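Local coordinates for protein transcriptional regulator, GntR family (PDB 3SXM) that probably acts as a DNA-binding transcription factor of the GntR family, this chain being its all-helical, metal-binding FCD domain without the metal, at residues A[21-24]-A[25-29]; A[81-84]-A[85-89]; A[118-121]-A[122-126]. The protein carries 3 engineered substitutions. All coordinates share one frame; numbering follows the deposited sequence.

Contact 1 of 3, residues A[21-24]-A[25-29]; sequences FCLE and NYFDK
The amide end of Asn25 lies over one face of the Phe21 ring, near its centre, with the amide and ring planes 45° apart. Phe21 reaches there with CG anti to the backbone N (chi1 -180°), which lays the ring alongside the next helical turn. The ring also packs on Met17 of the second subunit; an alanine here would probably leave both the Asn25 amide and that methionine without the surface they rest on. Tyr26 is turned differently: Cys22 O lies in the plane of its ring, at the edge, 3.6 Å from CD2, while its hydroxyl hydrogen-bonds Glu13 of the second subunit. Leu23 and Phe27 run side by side and point the same way, Leu23 CD1 4.0 Å from Phe27 CD1, and both touch Ile110. Asn25 N bonds to Phe21 O at 3.1 Å, and Tyr26 N to Cys22 O at 2.9 Å, the latter bent to 135°. Helical bonding runs up to Tyr26 N but fails at Phe27 N, 3.1 Å from Leu23 O at a poor angle. Tyr26, first to leave helical phi/psi after helix 5-25, is N-cap of helix 27-31; side chains span the break and reach the second subunit.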
loop_
_atom_site.group_PDB
_atom_site.type_symbol
_atom_site.label_atom_id
_atom_site.label_comp_id
_atom_site.label_asym_id
_atom_site.label_seq_id
_atom_site.Cartn_x
_atom_site.Cartn_y
_atom_site.Cartn_z
ATOM N N PHE A 21 -0.491 4.445 4.135
ATOM C CA PHE A 21 -1.863 3.961 4.119
ATOM C C PHE A 21 -2.336 3.720 5.544
ATOM O O PHE A 21 -3.468 4.067 5.884
ATOM C CB PHE A 21 -1.988 2.648 3.310
ATOM C CG PHE A 21 -3.397 2.107 3.255
ATOM C CD1 PHE A 21 -4.270 2.549 2.289
ATOM C CD2 PHE A 21 -3.847 1.138 4.138
ATOM C CE1 PHE A 21 -5.547 2.028 2.170
ATOM C CE2 PHE A 21 -5.149 0.690 4.073
ATOM C CZ PHE A 21 -5.977 1.118 3.096
ATOM N N CYS A 22 -1.547 3.029 6.350
ATOM C CA CYS A 22 -1.991 2.690 7.713
ATOM C C CYS A 22 -2.081 3.928 8.615
ATOM O O CYS A 22 -3.046 4.093 9.368
ATOM C CB CYS A 22 -1.113 1.610 8.321
ATOM S SG CYS A 22 -1.276 0.022 7.492
ATOM N N LEU A 23 -1.072 4.800 8.572
ATOM C CA LEU A 23 -1.159 6.055 9.316
ATOM C C LEU A 23 -2.395 6.889 8.953
ATOM O O LEU A 23 -3.095 7.449 9.836
ATOM C CB LEU A 23 0.147 6.899 9.139
ATOM C CG LEU A 23 0.208 8.201 9.956
ATOM C CD1 LEU A 23 0.044 7.983 11.472
ATOM C CD2 LEU A 23 1.520 8.910 9.594
ATOM N N GLU A 24 -2.699 7.012 7.664
ATOM C CA GLU A 24 -3.825 7.784 7.199
ATOM C C GLU A 24 -5.141 7.171 7.675
ATOM O O GLU A 24 -6.042 7.875 8.133
ATOM C CB GLU A 24 -3.814 7.770 5.649
ATOM C CG GLU A 24 -2.917 8.801 4.984
ATOM C CD GLU A 24 -2.872 8.793 3.433
ATOM O OE1 GLU A 24 -2.438 9.823 2.840
ATOM O OE2 GLU A 24 -3.213 7.761 2.811
ATOM N N ASN A 25 -5.293 5.883 7.543
ATOM C CA ASN A 25 -6.559 5.243 7.809
ATOM C C ASN A 25 -6.795 4.781 9.254
ATOM O O ASN A 25 -7.876 4.504 9.616
ATOM C CB ASN A 25 -6.755 4.081 6.827
ATOM C CG ASN A 25 -6.944 4.537 5.416
ATOM O OD1 ASN A 25 -6.085 4.465 4.583
ATOM N ND2 ASN A 25 -8.070 5.061 5.179
ATOM N N TYR A 26 -5.753 4.744 10.058
ATOM C CA TYR A 26 -5.831 4.299 11.452
ATOM C C TYR A 26 -5.240 5.348 12.396
ATOM O O TYR A 26 -4.851 5.046 13.506
ATOM C CB TYR A 26 -5.231 2.891 11.634
ATOM C CG TYR A 26 -5.999 1.890 10.840
ATOM C CD1 TYR A 26 -7.133 1.358 11.361
ATOM C CD2 TYR A 26 -5.680 1.617 9.526
ATOM C CE1 TYR A 26 -7.913 0.484 10.628
ATOM C CE2 TYR A 26 -6.449 0.725 8.785
ATOM C CZ TYR A 26 -7.576 0.201 9.316
ATOM O OH TYR A 26 -8.402 -0.673 8.586
ATOM N N PHE A 27 -5.177 6.601 11.919
ATOM C CA PHE A 27 -4.617 7.695 12.663
ATOM C C PHE A 27 -5.049 7.763 14.122
ATOM O O PHE A 27 -4.181 7.890 15.006
ATOM C CB PHE A 27 -4.902 9.023 11.964
ATOM C CG PHE A 27 -4.253 10.214 12.621
ATOM C CD1 PHE A 27 -2.931 10.476 12.406
ATOM C CD2 PHE A 27 -4.946 11.019 13.473
ATOM C CE1 PHE A 27 -2.323 11.574 13.026
ATOM C CE2 PHE A 27 -4.342 12.109 14.088
ATOM C CZ PHE A 27 -3.019 12.355 13.873
ATOM N N ASP A 28 -6.346 7.716 14.404
ATOM C CA ASP A 28 -6.775 7.880 15.786
ATOM C C ASP A 28 -6.353 6.709 16.641
ATOM O O ASP A 28 -6.027 6.901 17.836
ATOM C CB ASP A 28 -8.314 8.043 15.859
ATOM C CG ASP A 28 -8.803 9.336 15.235
ATOM O OD1 ASP A 28 -8.052 10.304 15.071
ATOM O OD2 ASP A 28 -10.043 9.429 14.984
ATOM N N LYS A 29 -6.386 5.489 16.097
ATOM C CA LYS A 29 -5.916 4.326 16.834
ATOM C C LYS A 29 -4.427 4.449 17.191
ATOM O O LYS A 29 -4.006 4.141 18.308
ATOM C CB LYS A 29 -6.166 3.028 16.039
ATOM C CG LYS A 29 -5.725 1.791 16.774
ATOM C CD LYS A 29 -6.400 0.540 16.259
ATOM C CE LYS A 29 -5.673 -0.733 16.676
ATOM N NZ LYS A 29 -6.372 -1.534 17.721
#

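Contact 2 of 3, residues A[81-84]-A[85-89]; sequences KIWD and RIDLV
Arg85 rests its CB 3.4 Å from Ile82 O, then leads away as an extended chain whose NH2 forms a salt bridge with Glu10 and NE a hydrogen bond with Thr11. A water stands in for the usual helical bond: it donates to Lys81 O at 2.8 Å and accepts from Arg85 N, bridging a turn whose direct bond is absent. Ile86 follows, its N bonded to Ile82 O almost straight, at 170°. Its two branches part: CD1 meets Ile82 CG1 at 3.8 Å, and CG2, anti to the backbone N, packs against Trp83 CZ3 at 3.6 Å, the side chains crossing at about a right angle. Asp87 bonds through N to Trp83 O (2.8 Å) and sets its CB 3.6 Å above one face of the indole, offset toward the rim. Its OD2 is tied to Trp83 NE1 through a water, while OD1 forms a salt bridge to Arg90. Leu88 N closes the next turn on Asp84 O. Asp87 O hydrogen-bonds His91 ND1, and Trp83 lies near Asp59; both are zinc ligands in another structure of this protein, with no metal in this chain. Within helix 73-90, the isoleucine side faces helix 5-25 through Thr14, Met18 and Arg15, Ile82 and Arg85 also touch Leu78 and Leu74 of the second subunit, and the indole takes a cation-pi contact from Lys64 of helix 51-68.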
loop_
_atom_site.group_PDB
_atom_site.type_symbol
_atom_site.label_atom_id
_atom_site.label_comp_id
_atom_site.label_asym_id
_atom_site.label_seq_id
_atom_site.Cartn_x
_atom_site.Cartn_y
_atom_site.Cartn_z
ATOM N N LYS A 81 6.922 -9.988 6.192
ATOM C CA LYS A 81 7.664 -10.665 5.139
ATOM C C LYS A 81 8.797 -9.836 4.558
ATOM O O LYS A 81 9.865 -10.417 4.241
ATOM C CB LYS A 81 6.710 -11.076 3.999
ATOM C CG LYS A 81 7.381 -11.779 2.825
ATOM C CD LYS A 81 7.739 -13.221 3.148
ATOM C CE LYS A 81 8.336 -13.941 1.929
ATOM N NZ LYS A 81 7.268 -14.513 1.057
ATOM N N ILE A 82 8.567 -8.535 4.446
ATOM C CA ILE A 82 9.547 -7.629 3.876
ATOM C C ILE A 82 10.470 -7.027 4.922
ATOM O O ILE A 82 11.349 -6.268 4.571
ATOM C CB ILE A 82 8.972 -6.559 2.990
ATOM C CG1 ILE A 82 8.099 -5.575 3.769
ATOM C CG2 ILE A 82 8.246 -7.217 1.806
ATOM C CD1 ILE A 82 7.639 -4.341 2.953
ATOM N N TRP A 83 10.276 -7.329 6.196
ATOM C CA TRP A 83 11.033 -6.675 7.249
ATOM C C TRP A 83 12.527 -6.889 7.121
ATOM O O TRP A 83 13.243 -5.895 7.289
ATOM C CB TRP A 83 10.548 -7.056 8.693
ATOM C CG TRP A 83 11.430 -6.369 9.654
ATOM C CD1 TRP A 83 12.449 -6.930 10.322
ATOM C CD2 TRP A 83 11.464 -4.968 9.934
ATOM N NE1 TRP A 83 13.132 -5.982 11.032
ATOM C CE2 TRP A 83 12.563 -4.760 10.790
ATOM C CE3 TRP A 83 10.700 -3.868 9.510
ATOM C CZ2 TRP A 83 12.895 -3.482 11.280
ATOM C CZ3 TRP A 83 11.011 -2.611 10.009
ATOM C CH2 TRP A 83 12.125 -2.431 10.869
ATOM N N ASP A 84 12.983 -8.074 6.811
ATOM C CA ASP A 84 14.442 -8.296 6.703
ATOM C C ASP A 84 15.005 -7.430 5.616
ATOM O O ASP A 84 16.134 -6.914 5.749
ATOM C CB ASP A 84 14.768 -9.753 6.505
ATOM C CG ASP A 84 14.702 -10.548 7.787
ATOM O OD1 ASP A 84 14.647 -9.934 8.875
ATOM O OD2 ASP A 84 14.671 -11.803 7.700
ATOM N N ARG A 85 14.284 -7.243 4.530
ATOM C CA ARG A 85 14.722 -6.350 3.452
ATOM C C ARG A 85 14.738 -4.880 3.900
ATOM O O ARG A 85 15.701 -4.127 3.664
ATOM C CB ARG A 85 13.808 -6.564 2.218
ATOM C CG ARG A 85 14.047 -5.574 1.121
ATOM C CD ARG A 85 13.493 -6.067 -0.185
ATOM N NE ARG A 85 13.570 -5.029 -1.186
ATOM C CZ ARG A 85 13.351 -5.211 -2.481
ATOM N NH1 ARG A 85 12.992 -6.434 -2.948
ATOM N NH2 ARG A 85 13.489 -4.188 -3.333
ATOM N N ILE A 86 13.687 -4.443 4.582
ATOM C CA ILE A 86 13.624 -3.122 5.182
ATOM C C ILE A 86 14.851 -2.908 6.091
ATOM O O ILE A 86 15.491 -1.839 6.044
ATOM C CB ILE A 86 12.312 -2.911 5.978
ATOM C CG1 ILE A 86 11.121 -2.865 5.016
ATOM C CG2 ILE A 86 12.418 -1.687 6.861
ATOM C CD1 ILE A 86 9.774 -2.744 5.677
ATOM N N ASP A 87 15.167 -3.921 6.906
ATOM C CA ASP A 87 16.210 -3.840 7.917
ATOM C C ASP A 87 17.561 -3.783 7.215
ATOM O O ASP A 87 18.455 -3.075 7.670
ATOM C CB ASP A 87 16.125 -5.046 8.848
ATOM C CG ASP A 87 16.724 -4.830 10.224
ATOM O OD1 ASP A 87 17.089 -3.707 10.584
ATOM O OD2 ASP A 87 16.754 -5.831 10.969
ATOM N N LEU A 88 17.757 -4.549 6.137
ATOM C CA LEU A 88 19.010 -4.489 5.359
ATOM C C LEU A 88 19.206 -3.056 4.901
ATOM O O LEU A 88 20.308 -2.457 5.075
ATOM C CB LEU A 88 18.933 -5.460 4.180
ATOM C CG LEU A 88 20.069 -5.556 3.203
ATOM C CD1 LEU A 88 19.901 -6.706 2.304
ATOM C CD2 LEU A 88 20.392 -4.343 2.367
ATOM N N VAL A 89 18.162 -2.478 4.284
ATOM C CA VAL A 89 18.260 -1.121 3.773
ATOM C C VAL A 89 18.557 -0.120 4.879
ATOM O O VAL A 89 19.417 0.798 4.711
ATOM C CB VAL A 89 17.019 -0.724 2.887
ATOM C CG1 VAL A 89 17.059 0.734 2.574
ATOM C CG2 VAL A 89 17.028 -1.580 1.678
HETATM O O HOH W 1 12.453 -9.497 3.620
HETATM O O HOH W 2 14.949 -6.074 13.483
#

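Contact 3 of 3, residues A[118-121]-A[122-126]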
loop_
_atom_site.group_PDB
_atom_site.type_symbol
_atom_site.label_atom_id
_atom_site.label_comp_id
_atom_site.label_asym_id
_atom_site.label_seq_id
_atom_site.Cartn_x
_atom_site.Cartn_y
_atom_site.Cartn_z
ATOM N N ALA A 118 1.478 14.894 10.119
ATOM C CA ALA A 118 2.108 13.613 10.415
ATOM C C ALA A 118 2.395 12.810 9.166
ATOM O O ALA A 118 3.483 12.251 9.034
ATOM C CB ALA A 118 1.281 12.786 11.357
ATOM N N ILE A 119 1.440 12.795 8.235
ATOM C CA ILE A 119 1.651 12.090 6.978
ATOM C C ILE A 119 2.792 12.725 6.218
ATOM O O ILE A 119 3.672 12.046 5.696
ATOM C CB ILE A 119 0.341 12.097 6.179
ATOM C CG1 ILE A 119 -0.700 11.231 6.897
ATOM C CG2 ILE A 119 0.601 11.554 4.752
ATOM C CD1 ILE A 119 -2.141 11.529 6.437
ATOM N N GLU A 120 2.833 14.047 6.208
ATOM C CA GLU A 120 3.940 14.754 5.547
ATOM C C GLU A 120 5.279 14.365 6.170
ATOM O O GLU A 120 6.246 14.119 5.459
ATOM C CB GLU A 120 3.788 16.277 5.619
ATOM C CG GLU A 120 2.700 16.847 4.754
ATOM C CD GLU A 120 2.546 18.359 4.923
ATOM O OE1 GLU A 120 3.384 19.019 5.607
ATOM O OE2 GLU A 120 1.583 18.903 4.357
ATOM N N LYS A 121 5.346 14.316 7.492
ATOM C CA LYS A 121 6.620 14.022 8.160
ATOM C C LYS A 121 7.082 12.583 7.908
ATOM O O LYS A 121 8.280 12.339 7.758
ATOM C CB LYS A 121 6.535 14.275 9.677
ATOM C CG LYS A 121 7.867 14.275 10.420
ATOM C CD LYS A 121 8.721 15.525 9.973
ATOM C CE LYS A 121 9.977 15.720 10.739
ATOM N NZ LYS A 121 10.718 16.875 10.085
ATOM N N LEU A 122 6.154 11.639 7.883
ATOM C CA LEU A 122 6.479 10.270 7.590
ATOM C C LEU A 122 7.075 10.166 6.160
ATOM O O LEU A 122 8.101 9.511 5.955
ATOM C CB LEU A 122 5.249 9.370 7.809
ATOM C CG LEU A 122 5.463 7.907 7.372
ATOM C CD1 LEU A 122 6.609 7.260 8.086
ATOM C CD2 LEU A 122 4.219 7.066 7.622
ATOM N N LYS A 123 6.427 10.785 5.184
ATOM C CA LYS A 123 6.886 10.771 3.784
ATOM C C LYS A 123 8.259 11.436 3.724
ATOM O O LYS A 123 9.153 10.916 3.083
ATOM C CB LYS A 123 5.924 11.499 2.857
ATOM C CG LYS A 123 4.621 10.741 2.625
ATOM C CD LYS A 123 3.698 11.572 1.744
ATOM C CE LYS A 123 2.419 10.834 1.488
ATOM N NZ LYS A 123 1.378 11.640 0.760
ATOM N N GLU A 124 8.413 12.566 4.383
ATOM C CA GLU A 124 9.706 13.271 4.388
ATOM C C GLU A 124 10.791 12.398 4.970
ATOM O O GLU A 124 11.908 12.340 4.435
ATOM C CB GLU A 124 9.606 14.577 5.195
ATOM C CG GLU A 124 8.722 15.620 4.558
ATOM C CD GLU A 124 8.386 16.764 5.540
ATOM O OE1 GLU A 124 8.997 16.800 6.651
ATOM O OE2 GLU A 124 7.521 17.616 5.179
ATOM N N HIS A 125 10.495 11.720 6.086
ATOM C CA HIS A 125 11.455 10.855 6.717
ATOM C C HIS A 125 11.928 9.770 5.763
ATOM O O HIS A 125 13.141 9.515 5.603
ATOM C CB HIS A 125 10.849 10.227 7.974
ATOM C CG HIS A 125 11.610 9.062 8.490
ATOM N ND1 HIS A 125 12.830 9.211 9.125
ATOM C CD2 HIS A 125 11.395 7.733 8.391
ATOM C CE1 HIS A 125 13.303 8.023 9.434
ATOM N NE2 HIS A 125 12.462 7.107 8.994
ATOM N N LEU A 126 10.985 9.101 5.111
ATOM C CA LEU A 126 11.348 7.993 4.264
ATOM C C LEU A 126 12.074 8.476 3.019
ATOM O O LEU A 126 13.049 7.815 2.608
ATOM C CB LEU A 126 10.059 7.184 3.929
ATOM C CG LEU A 126 9.452 6.425 5.128
ATOM C CD1 LEU A 126 8.087 5.851 4.774
ATOM C CD2 LEU A 126 10.396 5.292 5.621
HETATM O O HOH W 3 5.833 18.915 6.931
HETATM O O HOH W 4 8.853 18.891 8.401
#
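Glu124 OE1 is held by a water that donates to it at 2.7 Å and by the ammonium group of Lys121, a long salt bridge with NZ 3.8 Å from OE1. The same water accepts from Lys121 NZ, so a water spans the long ion pair. Lys121 bends at chi2 (68°), which brings its CD up to the carboxylate across the Glu124 chain at about a right angle; its NZ has a further, weak ion pair with Glu105. A second water donates to both Glu124 OE2 and Glu120 OE1, which would ease the repulsion between these two oxygens, 4.4 Å apart. Beneath, Glu124 CG comes down to 3.0 Å from Glu120 O, a tight approach beside the backbone bond from Glu124 N to that oxygen. All this lies on helix 115-135 of the all-helical FCD domain, in which zinc is bound in another structure of this protein; the site is empty here. His125 is one of the zinc ligands; without metal, its ND1 is bonded to Glu102, and its ring meets those of His103 and His63. Its N is tied to Lys121 O at 2.8 Å, and CG anti to the backbone N (chi1 165°) carries the imidazole away from the 118-121 turn, where it meets those partners. On another side of the helix, Ile119 and Lys123 lie side by side and point the same way, Ile119 CG2 3.8 Å from Lys123 CE, and Leu122 packs on Glu19 of helix 5-25.

In the fold
The three contacts follow one another along the chain inside a single helical FCD domain: contact 1 at the junction of helices 5-25 and 27-31, contact 2 in helix 73-90, contact 3 in helix 115-135. Contacts 1 and 3 touch, their centres about 13 Å apart, with Leu23 packed on Leu122 and Glu24 on Ile119. Contact 2 stands apart, about 22 Å from contact 1 and 19 Å from contact 3 between centres. His125 of contact 3 is a zinc ligand in another structure of the protein; contact 2 passes near Asp59, a ligand of the same zinc, and His91, also a zinc ligand. Contacts 1 and 2 thus lie at the dimer interface, contact 3 at the metal site within the subunit.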